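Local coordinates for protein cytochrome P450 monooxygenase (Rhodococcus sp. ECU0066, PDB 6KBH) that is a self-sufficient cytochrome P450 that probably acts as a monooxygenase, with heme, FMN and a [2Fe-2S] cluster in a single polypeptide chain, at residues Y522-D527 and T532-A537; V538-E543 and G547-H552; I607-A610 and S616-F619. All blocks are in the same frame, centred on the assembly; numbering follows the deposited sequence.

Contact 1. Residues Y522-D527 and T532-A537; sequences YSLCGD and TTFQVA. With FMN (flavin mononucleotide), chain B.
Tyr522 rests its CB against Val536 CG1, 4.0 Å away, and from there its ring turns an edge to the isoalloxazine, the two planes standing nearly perpendicular. The same CB lies 3.8 Å from FMN C6. With CG placed beside the backbone N (chi1 -57°), the ring leaves the other strand: CD1 comes over the face of the dimethylbenzene ring at C8 and C9, CE1 passes from C9 to the ribityl O4', and at the tip Tyr522 OH reaches FMN O4' in a weak 3.3 Å hydrogen bond whose donor cannot be assigned. O4' lies near the plane of the tyrosine ring, at its edge. One residue on, Ser523 N donates to FMN N5 (3.3 Å, 138° at the hydrogen), tying the backbone to the redox-active N5 of the isoalloxazine.

Beyond the flavin the segments are joined by Cys525 N, which donates to Gln535 O over 3.0 Å from a position tilted 28° out of the carbonyl plane. Leu524 CD2 packs against Phe534 CB (3.4 Å) and also touches Val536 CG1, while the extended Gln535 chain runs past Gly526. Strands 518-523 and 533-536 are the two outermost of the six-stranded antiparallel sheet; Tyr522 and Val536 make backbone hydrogen bonds to Ile511 and Ile492, respectively, of their neighbouring strands, and Thr589 of helix 588-601 covers Cys525 and Ala537.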
loop_
_atom_site.group_PDB
_atom_site.type_symbol
_atom_site.label_atom_id
_atom_site.label_comp_id
_atom_site.label_asym_id
_atom_site.label_seq_id
_atom_site.Cartn_x
_atom_site.Cartn_y
_atom_site.Cartn_z
ATOM N N TYR A 522 16.898 1.766 -15.621
ATOM C CA TYR A 522 17.827 2.050 -16.706
ATOM C C TYR A 522 18.159 3.536 -16.698
ATOM O O TYR A 522 17.248 4.368 -16.676
ATOM C CB TYR A 522 17.233 1.622 -18.055
ATOM C CG TYR A 522 16.837 0.156 -18.100
ATOM C CD1 TYR A 522 17.780 -0.829 -17.889
ATOM C CD2 TYR A 522 15.524 -0.242 -18.339
ATOM C CE1 TYR A 522 17.457 -2.163 -17.914
ATOM C CE2 TYR A 522 15.185 -1.601 -18.366
ATOM C CZ TYR A 522 16.169 -2.551 -18.149
ATOM O OH TYR A 522 15.922 -3.905 -18.159
ATOM N N SER A 523 19.455 3.863 -16.716
ATOM C CA SER A 523 19.898 5.254 -16.737
ATOM C C SER A 523 19.280 6.015 -17.910
ATOM O O SER A 523 18.767 5.433 -18.875
ATOM C CB SER A 523 21.424 5.327 -16.822
ATOM O OG SER A 523 22.031 4.729 -15.692
ATOM N N LEU A 524 19.325 7.341 -17.812
ATOM C CA LEU A 524 18.753 8.225 -18.823
ATOM C C LEU A 524 19.863 8.900 -19.610
ATOM O O LEU A 524 20.618 9.716 -19.066
ATOM C CB LEU A 524 17.833 9.255 -18.184
ATOM C CG LEU A 524 16.654 8.516 -17.581
ATOM C CD1 LEU A 524 16.259 9.173 -16.288
ATOM C CD2 LEU A 524 15.546 8.515 -18.597
ATOM N N CYS A 525 19.930 8.569 -20.896
ATOM C CA CYS A 525 20.959 9.048 -21.806
ATOM C C CYS A 525 20.419 10.047 -22.811
ATOM O O CYS A 525 21.106 10.363 -23.787
ATOM C CB CYS A 525 21.586 7.863 -22.529
ATOM S SG CYS A 525 20.347 6.666 -23.028
ATOM N N GLY A 526 19.201 10.538 -22.603
ATOM C CA GLY A 526 18.606 11.513 -23.489
ATOM C C GLY A 526 19.088 12.912 -23.172
ATOM O O GLY A 526 20.078 13.119 -22.467
ATOM N N ASP A 527 18.361 13.890 -23.702
ATOM C CA ASP A 527 18.708 15.288 -23.496
ATOM C C ASP A 527 17.930 15.834 -22.307
ATOM O O ASP A 527 16.694 15.755 -22.303
ATOM C CB ASP A 527 18.406 16.105 -24.740
ATOM C CG ASP A 527 18.595 17.596 -24.521
ATOM O OD1 ASP A 527 19.715 18.011 -24.153
ATOM O OD2 ASP A 527 17.624 18.356 -24.721
ATOM N N THR A 532 9.925 16.929 -22.588
ATOM C CA THR A 532 8.768 16.130 -22.962
ATOM C C THR A 532 9.097 14.647 -23.051
ATOM O O THR A 532 8.190 13.845 -23.321
ATOM C CB THR A 532 8.162 16.609 -24.292
ATOM O OG1 THR A 532 7.254 15.611 -24.775
ATOM C CG2 THR A 532 9.228 16.830 -25.344
ATOM N N THR A 533 10.358 14.256 -22.798
ATOM C CA THR A 533 10.785 12.868 -22.964
ATOM C C THR A 533 11.887 12.402 -22.021
ATOM O O THR A 533 12.675 13.185 -21.477
ATOM C CB THR A 533 11.317 12.595 -24.366
ATOM O OG1 THR A 533 12.024 13.744 -24.859
ATOM C CG2 THR A 533 10.216 12.135 -25.294
ATOM N N PHE A 534 11.950 11.078 -21.908
ATOM C CA PHE A 534 13.069 10.336 -21.358
ATOM C C PHE A 534 13.589 9.378 -22.424
ATOM O O PHE A 534 12.821 8.872 -23.249
ATOM C CB PHE A 534 12.643 9.555 -20.122
ATOM C CG PHE A 534 12.369 10.416 -18.931
ATOM C CD1 PHE A 534 12.994 11.639 -18.778
ATOM C CD2 PHE A 534 11.474 10.000 -17.963
ATOM C CE1 PHE A 534 12.734 12.429 -17.676
ATOM C CE2 PHE A 534 11.213 10.774 -16.864
ATOM C CZ PHE A 534 11.840 11.993 -16.717
ATOM N N GLN A 535 14.897 9.128 -22.405
ATOM C CA GLN A 535 15.518 8.166 -23.308
ATOM C C GLN A 535 16.357 7.188 -22.504
ATOM O O GLN A 535 17.178 7.598 -21.676
ATOM C CB GLN A 535 16.386 8.857 -24.367
ATOM C CG GLN A 535 15.710 8.999 -25.721
ATOM C CD GLN A 535 16.589 9.695 -26.741
ATOM O OE1 GLN A 535 17.571 10.345 -26.389
ATOM N NE2 GLN A 535 16.236 9.566 -28.014
ATOM N N VAL A 536 16.147 5.899 -22.751
ATOM C CA VAL A 536 16.923 4.835 -22.133
ATOM C C VAL A 536 17.426 3.911 -23.232
ATOM O O VAL A 536 16.819 3.799 -24.301
ATOM C CB VAL A 536 16.105 4.047 -21.089
ATOM C CG1 VAL A 536 15.806 4.919 -19.885
ATOM C CG2 VAL A 536 14.818 3.531 -21.707
ATOM N N ALA A 537 18.546 3.244 -22.962
ATOM C CA ALA A 537 19.192 2.374 -23.943
ATOM C C ALA A 537 19.379 0.984 -23.342
ATOM O O ALA A 537 20.445 0.681 -22.811
ATOM C CB ALA A 537 20.517 2.970 -24.407
HETATM N N1 FMN B . 20.397 -1.292 -12.778
HETATM C C2 FMN B . 20.384 -0.524 -11.679
HETATM O O2 FMN B . 20.245 -1.081 -10.542
HETATM N N3 FMN B . 20.510 0.808 -11.732
HETATM C C4 FMN B . 20.657 1.402 -12.934
HETATM O O4 FMN B . 20.787 2.749 -13.017
HETATM C C4A FMN B . 20.676 0.629 -14.094
HETATM N N5 FMN B . 20.822 1.235 -15.284
HETATM C C5A FMN B . 20.834 0.481 -16.390
HETATM C C6 FMN B . 20.988 1.134 -17.599
HETATM C C7 FMN B . 21.010 0.410 -18.768
HETATM C C7M FMN B . 21.181 1.267 -20.046
HETATM C C8 FMN B . 20.884 -0.985 -18.750
HETATM C C8M FMN B . 20.896 -1.823 -20.012
HETATM C C9 FMN B . 20.745 -1.640 -17.531
HETATM C C9A FMN B . 20.705 -0.911 -16.339
HETATM N N10 FMN B . 20.565 -1.517 -15.139
HETATM C C10 FMN B . 20.544 -0.753 -14.011
HETATM C "C1'" FMN B . 20.389 -2.998 -15.016
HETATM C "C2'" FMN B . 18.949 -3.417 -15.167
HETATM O "O2'" FMN B . 18.143 -3.012 -14.138
HETATM C "C3'" FMN B . 18.831 -4.913 -15.306
HETATM O "O3'" FMN B . 19.415 -5.629 -14.249
HETATM C "C4'" FMN B . 19.406 -5.392 -16.657
HETATM O "O4'" FMN B . 19.085 -4.710 -17.810
HETATM C "C5'" FMN B . 18.933 -6.837 -16.997
HETATM O "O5'" FMN B . 17.548 -7.167 -16.721
HETATM P P FMN B . 17.137 -8.681 -16.685
HETATM O O1P FMN B . 15.894 -8.856 -15.850
HETATM O O2P FMN B . 16.842 -9.190 -18.060
HETATM O O3P FMN B . 18.281 -9.447 -16.099
#

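Contact 2. Residues V538-E543 and G547-H552; sequences VLHDRE and GSRWIH. With FMN (flavin mononucleotide), chain B.
His540 and His552 are brought together by unlike first torsions: His552 keeps CG beside the backbone N (chi1 -61°), turning its ring toward the loop, whereas His540 carries CG on the side remote from its own N (chi1 -152°), which lays its imidazole against that ring and on toward Arg549. The His552 torsion presents one ring face to His540 CB, which lies 3.4 Å from the His552 ring centroid and offset toward the rim, a CH-pi contact. The two imidazoles meet obliquely, with centroids 4.3 Å apart and planes inclined at 59°, and His540 CE1 continues onto Arg549 CG at 3.5 Å. Farther along, Val538 and Ile551 reach toward each other tip to tip, CG1 of the valine lying 3.5 Å from CG2 of the isoleucine.

The polar side of the contact is built round Ser548. Its OG accepts a weak bond from Asp541 N (3.1 Å) and is hydrogen-bonded to the hydroxyl of Ser544; it also lies near FMN O2P, although its single proton has more than one possible acceptor. The firmer hold on the phosphate comes from the backbone: Ser548 N gives FMN O2P a fairly straight 2.7 Å bond, and Gly547 N binds FMN O1P at 3.1 Å. Amides at the first turn of helix 547-554 thus grip the phosphate, whose negative charge the helix dipole probably eases, a phosphate site typical of the flavin-binding barrel in ferredoxin-reductase-like proteins.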
loop_
_atom_site.group_PDB
_atom_site.type_symbol
_atom_site.label_atom_id
_atom_site.label_comp_id
_atom_site.label_asym_id
_atom_site.label_seq_id
_atom_site.Cartn_x
_atom_site.Cartn_y
_atom_site.Cartn_z
ATOM N N VAL A 538 18.371 0.126 -23.461
ATOM C CA VAL A 538 18.398 -1.170 -22.789
ATOM C C VAL A 538 19.220 -2.171 -23.595
ATOM O O VAL A 538 19.131 -2.232 -24.827
ATOM C CB VAL A 538 16.967 -1.683 -22.556
ATOM C CG1 VAL A 538 16.239 -1.815 -23.876
ATOM C CG2 VAL A 538 16.987 -3.010 -21.807
ATOM N N LEU A 539 20.031 -2.961 -22.893
ATOM C CA LEU A 539 20.807 -4.040 -23.489
ATOM C C LEU A 539 20.095 -5.373 -23.287
ATOM O O LEU A 539 19.533 -5.635 -22.219
ATOM C CB LEU A 539 22.214 -4.100 -22.881
ATOM C CG LEU A 539 22.964 -5.441 -22.883
ATOM C CD1 LEU A 539 23.320 -5.878 -24.297
ATOM C CD2 LEU A 539 24.213 -5.383 -22.013
ATOM N N HIS A 540 20.114 -6.211 -24.325
ATOM C CA HIS A 540 19.634 -7.589 -24.221
ATOM C C HIS A 540 20.662 -8.376 -23.433
ATOM O O HIS A 540 21.675 -8.816 -23.980
ATOM C CB HIS A 540 19.431 -8.214 -25.597
ATOM C CG HIS A 540 18.375 -9.276 -25.638
ATOM N ND1 HIS A 540 18.299 -10.291 -24.708
ATOM C CD2 HIS A 540 17.368 -9.497 -26.516
ATOM C CE1 HIS A 540 17.282 -11.081 -25.003
ATOM N NE2 HIS A 540 16.700 -10.620 -26.095
ATOM N N ASP A 541 20.420 -8.542 -22.140
ATOM C CA ASP A 541 21.284 -9.403 -21.353
ATOM C C ASP A 541 21.193 -10.823 -21.897
ATOM O O ASP A 541 20.101 -11.401 -21.964
ATOM C CB ASP A 541 20.878 -9.352 -19.882
ATOM C CG ASP A 541 22.005 -9.757 -18.954
ATOM O OD1 ASP A 541 23.088 -10.128 -19.458
ATOM O OD2 ASP A 541 21.806 -9.704 -17.721
ATOM N N ARG A 542 22.341 -11.366 -22.326
ATOM C CA ARG A 542 22.347 -12.718 -22.877
ATOM C C ARG A 542 21.807 -13.721 -21.866
ATOM O O ARG A 542 21.129 -14.685 -22.238
ATOM C CB ARG A 542 23.759 -13.118 -23.320
ATOM C CG ARG A 542 24.596 -12.012 -23.931
ATOM C CD ARG A 542 26.031 -12.165 -23.476
ATOM N NE ARG A 542 26.069 -12.414 -22.040
ATOM C CZ ARG A 542 27.176 -12.640 -21.345
ATOM N NH1 ARG A 542 28.352 -12.647 -21.955
ATOM N NH2 ARG A 542 27.101 -12.863 -20.040
ATOM N N GLU A 543 22.103 -13.509 -20.590
ATOM C CA GLU A 543 21.527 -14.268 -19.487
ATOM C C GLU A 543 20.536 -13.336 -18.795
ATOM O O GLU A 543 20.923 -12.515 -17.956
ATOM C CB GLU A 543 22.612 -14.757 -18.530
ATOM C CG GLU A 543 22.182 -15.860 -17.583
ATOM C CD GLU A 543 23.322 -16.328 -16.698
ATOM O OE1 GLU A 543 24.397 -15.692 -16.741
ATOM O OE2 GLU A 543 23.146 -17.322 -15.963
ATOM N N GLY A 547 13.438 -9.404 -17.639
ATOM C CA GLY A 547 13.161 -7.996 -17.882
ATOM C C GLY A 547 13.748 -7.502 -19.191
ATOM O O GLY A 547 13.065 -6.846 -19.984
ATOM N N SER A 548 15.026 -7.804 -19.434
ATOM C CA SER A 548 15.660 -7.341 -20.663
ATOM C C SER A 548 15.075 -8.039 -21.882
ATOM O O SER A 548 14.923 -7.419 -22.940
ATOM C CB SER A 548 17.173 -7.551 -20.601
ATOM O OG SER A 548 17.522 -8.862 -20.997
ATOM N N ARG A 549 14.748 -9.329 -21.763
ATOM C CA ARG A 549 14.114 -10.025 -22.878
ATOM C C ARG A 549 12.807 -9.357 -23.274
ATOM O O ARG A 549 12.574 -9.071 -24.455
ATOM C CB ARG A 549 13.873 -11.495 -22.527
ATOM C CG ARG A 549 14.416 -12.470 -23.566
ATOM C CD ARG A 549 14.160 -13.903 -23.137
ATOM N NE ARG A 549 12.765 -14.082 -22.742
ATOM C CZ ARG A 549 12.390 -14.414 -21.514
ATOM N NH1 ARG A 549 13.310 -14.598 -20.578
ATOM N NH2 ARG A 549 11.107 -14.549 -21.218
ATOM N N TRP A 550 11.945 -9.102 -22.286
ATOM C CA TRP A 550 10.623 -8.557 -22.575
ATOM C C TRP A 550 10.708 -7.291 -23.418
ATOM O O TRP A 550 9.930 -7.114 -24.365
ATOM C CB TRP A 550 9.857 -8.270 -21.283
ATOM C CG TRP A 550 8.482 -7.790 -21.599
ATOM C CD1 TRP A 550 7.385 -8.559 -21.843
ATOM C CD2 TRP A 550 8.070 -6.429 -21.789
ATOM N NE1 TRP A 550 6.306 -7.763 -22.146
ATOM C CE2 TRP A 550 6.702 -6.452 -22.120
ATOM C CE3 TRP A 550 8.722 -5.195 -21.697
ATOM C CZ2 TRP A 550 5.973 -5.289 -22.359
ATOM C CZ3 TRP A 550 7.996 -4.042 -21.935
ATOM C CH2 TRP A 550 6.636 -4.097 -22.262
ATOM N N ILE A 551 11.640 -6.397 -23.089
ATOM C CA ILE A 551 11.751 -5.140 -23.826
ATOM C C ILE A 551 12.116 -5.400 -25.281
ATOM O O ILE A 551 11.575 -4.769 -26.197
ATOM C CB ILE A 551 12.772 -4.207 -23.151
ATOM C CG1 ILE A 551 12.291 -3.797 -21.761
ATOM C CG2 ILE A 551 12.994 -2.985 -24.007
ATOM C CD1 ILE A 551 13.354 -3.101 -20.949
ATOM N N HIS A 552 13.035 -6.333 -25.516
ATOM C CA HIS A 552 13.459 -6.638 -26.877
ATOM C C HIS A 552 12.436 -7.480 -27.626
ATOM O O HIS A 552 12.305 -7.345 -28.847
ATOM C CB HIS A 552 14.801 -7.370 -26.856
ATOM C CG HIS A 552 15.918 -6.579 -26.252
ATOM N ND1 HIS A 552 17.089 -6.309 -26.926
ATOM C CD2 HIS A 552 16.036 -5.986 -25.041
ATOM C CE1 HIS A 552 17.882 -5.588 -26.153
ATOM N NE2 HIS A 552 17.268 -5.384 -25.002
HETATM N N1 FMN B . 20.397 -1.292 -12.778
HETATM C C2 FMN B . 20.384 -0.524 -11.679
HETATM O O2 FMN B . 20.245 -1.081 -10.542
HETATM N N3 FMN B . 20.510 0.808 -11.732
HETATM C C4 FMN B . 20.657 1.402 -12.934
HETATM O O4 FMN B . 20.787 2.749 -13.017
HETATM C C4A FMN B . 20.676 0.629 -14.094
HETATM N N5 FMN B . 20.822 1.235 -15.284
HETATM C C5A FMN B . 20.834 0.481 -16.390
HETATM C C6 FMN B . 20.988 1.134 -17.599
HETATM C C7 FMN B . 21.010 0.410 -18.768
HETATM C C7M FMN B . 21.181 1.267 -20.046
HETATM C C8 FMN B . 20.884 -0.985 -18.750
HETATM C C8M FMN B . 20.896 -1.823 -20.012
HETATM C C9 FMN B . 20.745 -1.640 -17.531
HETATM C C9A FMN B . 20.705 -0.911 -16.339
HETATM N N10 FMN B . 20.565 -1.517 -15.139
HETATM C C10 FMN B . 20.544 -0.753 -14.011
HETATM C "C1'" FMN B . 20.389 -2.998 -15.016
HETATM C "C2'" FMN B . 18.949 -3.417 -15.167
HETATM O "O2'" FMN B . 18.143 -3.012 -14.138
HETATM C "C3'" FMN B . 18.831 -4.913 -15.306
HETATM O "O3'" FMN B . 19.415 -5.629 -14.249
HETATM C "C4'" FMN B . 19.406 -5.392 -16.657
HETATM O "O4'" FMN B . 19.085 -4.710 -17.810
HETATM C "C5'" FMN B . 18.933 -6.837 -16.997
HETATM O "O5'" FMN B . 17.548 -7.167 -16.721
HETATM P P FMN B . 17.137 -8.681 -16.685
HETATM O O1P FMN B . 15.894 -8.856 -15.850
HETATM O O2P FMN B . 16.842 -9.190 -18.060
HETATM O O3P FMN B . 18.281 -9.447 -16.099
#

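Contact 3. Residues I607-A610 and S616-F619; sequences IHYA and SMAF
Tyr609 and Met617 lie alongside each other, running in opposite directions, so that the bent thioether of Met617 folds over one face of the Tyr609 ring. The tyrosine has CG anti to its N (chi1 -177°), which sends the ring straight out from strand 605-611 toward the 616-619 loop. Met617 answers with a chain that is extended at chi2 but bends at chi3 (58°), bringing CE back over that face. Its CG packs 3.8 Å from Tyr609 CZ, and SD stands 5.1 Å from the ring centroid, almost on the ring normal, a distant Met-aromatic contact.

Ala618 O lies at the ring edge, near its plane, 3.1 Å from Tyr609 OH, which is also hydrogen-bonded to Gly585 O; the one hydroxyl proton cannot serve both carbonyls at once, and which it chooses is not settled. Replacing Tyr609 by an alanine would probably leave Met617 without the surface it folds over and deprive both carbonyls of their shared hydroxyl. This buried packing joins a strand of the five-stranded parallel sheet to the loop leading into helix 620-625, a strand-loop-helix connection of the Rossmann-like alpha/beta domain in the ferredoxin-reductase fold.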
loop_
_atom_site.group_PDB
_atom_site.type_symbol
_atom_site.label_atom_id
_atom_site.label_comp_id
_atom_site.label_asym_id
_atom_site.label_seq_id
_atom_site.Cartn_x
_atom_site.Cartn_y
_atom_site.Cartn_z
ATOM N N ILE A 607 37.232 10.822 -20.667
ATOM C CA ILE A 607 36.314 9.689 -20.651
ATOM C C ILE A 607 36.942 8.517 -21.395
ATOM O O ILE A 607 37.485 8.682 -22.495
ATOM C CB ILE A 607 34.932 10.058 -21.225
ATOM C CG1 ILE A 607 34.911 10.114 -22.740
ATOM C CG2 ILE A 607 34.542 11.433 -20.797
ATOM C CD1 ILE A 607 33.533 10.459 -23.230
ATOM N N HIS A 608 36.892 7.343 -20.769
ATOM C CA HIS A 608 37.540 6.136 -21.256
ATOM C C HIS A 608 36.461 5.061 -21.352
ATOM O O HIS A 608 35.847 4.708 -20.340
ATOM C CB HIS A 608 38.679 5.709 -20.314
ATOM C CG HIS A 608 39.863 6.619 -20.331
ATOM N ND1 HIS A 608 40.969 6.388 -21.121
ATOM C CD2 HIS A 608 40.132 7.746 -19.633
ATOM C CE1 HIS A 608 41.864 7.340 -20.928
ATOM N NE2 HIS A 608 41.380 8.179 -20.029
ATOM N N TYR A 609 36.230 4.540 -22.556
ATOM C CA TYR A 609 35.066 3.702 -22.841
ATOM C C TYR A 609 35.522 2.393 -23.477
ATOM O O TYR A 609 36.034 2.388 -24.601
ATOM C CB TYR A 609 34.085 4.450 -23.748
ATOM C CG TYR A 609 32.798 3.724 -24.072
ATOM C CD1 TYR A 609 32.299 2.726 -23.242
ATOM C CD2 TYR A 609 32.073 4.049 -25.211
ATOM C CE1 TYR A 609 31.119 2.067 -23.549
ATOM C CE2 TYR A 609 30.895 3.401 -25.521
ATOM C CZ TYR A 609 30.423 2.411 -24.691
ATOM O OH TYR A 609 29.249 1.768 -25.007
ATOM N N ALA A 610 35.322 1.287 -22.764
ATOM C CA ALA A 610 35.691 -0.037 -23.237
ATOM C C ALA A 610 34.450 -0.901 -23.420
ATOM O O ALA A 610 33.387 -0.636 -22.851
ATOM C CB ALA A 610 36.665 -0.722 -22.268
ATOM N N SER A 616 29.148 -3.339 -30.896
ATOM C CA SER A 616 28.221 -3.432 -29.777
ATOM C C SER A 616 28.468 -2.359 -28.723
ATOM O O SER A 616 28.033 -2.511 -27.577
ATOM C CB SER A 616 28.302 -4.820 -29.143
ATOM O OG SER A 616 29.567 -5.026 -28.533
ATOM N N MET A 617 29.169 -1.288 -29.079
ATOM C CA MET A 617 29.438 -0.183 -28.165
ATOM C C MET A 617 28.590 1.003 -28.604
ATOM O O MET A 617 28.875 1.636 -29.627
ATOM C CB MET A 617 30.924 0.164 -28.139
ATOM C CG MET A 617 31.663 -0.441 -26.957
ATOM S SD MET A 617 33.422 -0.700 -27.262
ATOM C CE MET A 617 33.961 0.956 -27.672
ATOM N N ALA A 618 27.551 1.294 -27.827
ATOM C CA ALA A 618 26.609 2.345 -28.166
ATOM C C ALA A 618 27.198 3.719 -27.871
ATOM O O ALA A 618 28.044 3.883 -26.985
ATOM C CB ALA A 618 25.304 2.164 -27.393
ATOM N N PHE A 619 26.751 4.704 -28.648
ATOM C CA PHE A 619 27.018 6.133 -28.496
ATOM C C PHE A 619 28.411 6.550 -28.948
ATOM O O PHE A 619 28.772 7.710 -28.735
ATOM C CB PHE A 619 26.804 6.614 -27.057
ATOM C CG PHE A 619 25.380 6.521 -26.598
ATOM C CD1 PHE A 619 24.394 7.277 -27.212
ATOM C CD2 PHE A 619 25.022 5.678 -25.561
ATOM C CE1 PHE A 619 23.079 7.196 -26.796
ATOM C CE2 PHE A 619 23.707 5.592 -25.140
ATOM C CZ PHE A 619 22.735 6.352 -25.759
#

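From the N terminus, the three contacts follow one another in series, none enclosing or crossing another. Contact 1 closes the short loop between strands 518-523 and 533-536; contact 2 then closes the turn from the latter strand into helix 547-554, and the two share FMN, contact 1 at N5 and the ribityl chain, contact 2 at the phosphate and the flavin methyl C8M. They also touch directly, the Tyr522 ring lying on Val538 and Ile551. Contact 3 comes later, closing the loop after strand 605-611 in the parallel-sheet domain. It stays clear of contact 2 but meets contact 1 through Phe619, which packs on Cys525 and Ala537, thus joining the region where the flavin-binding sheet's edge strands end to the neighbouring alpha/beta domain.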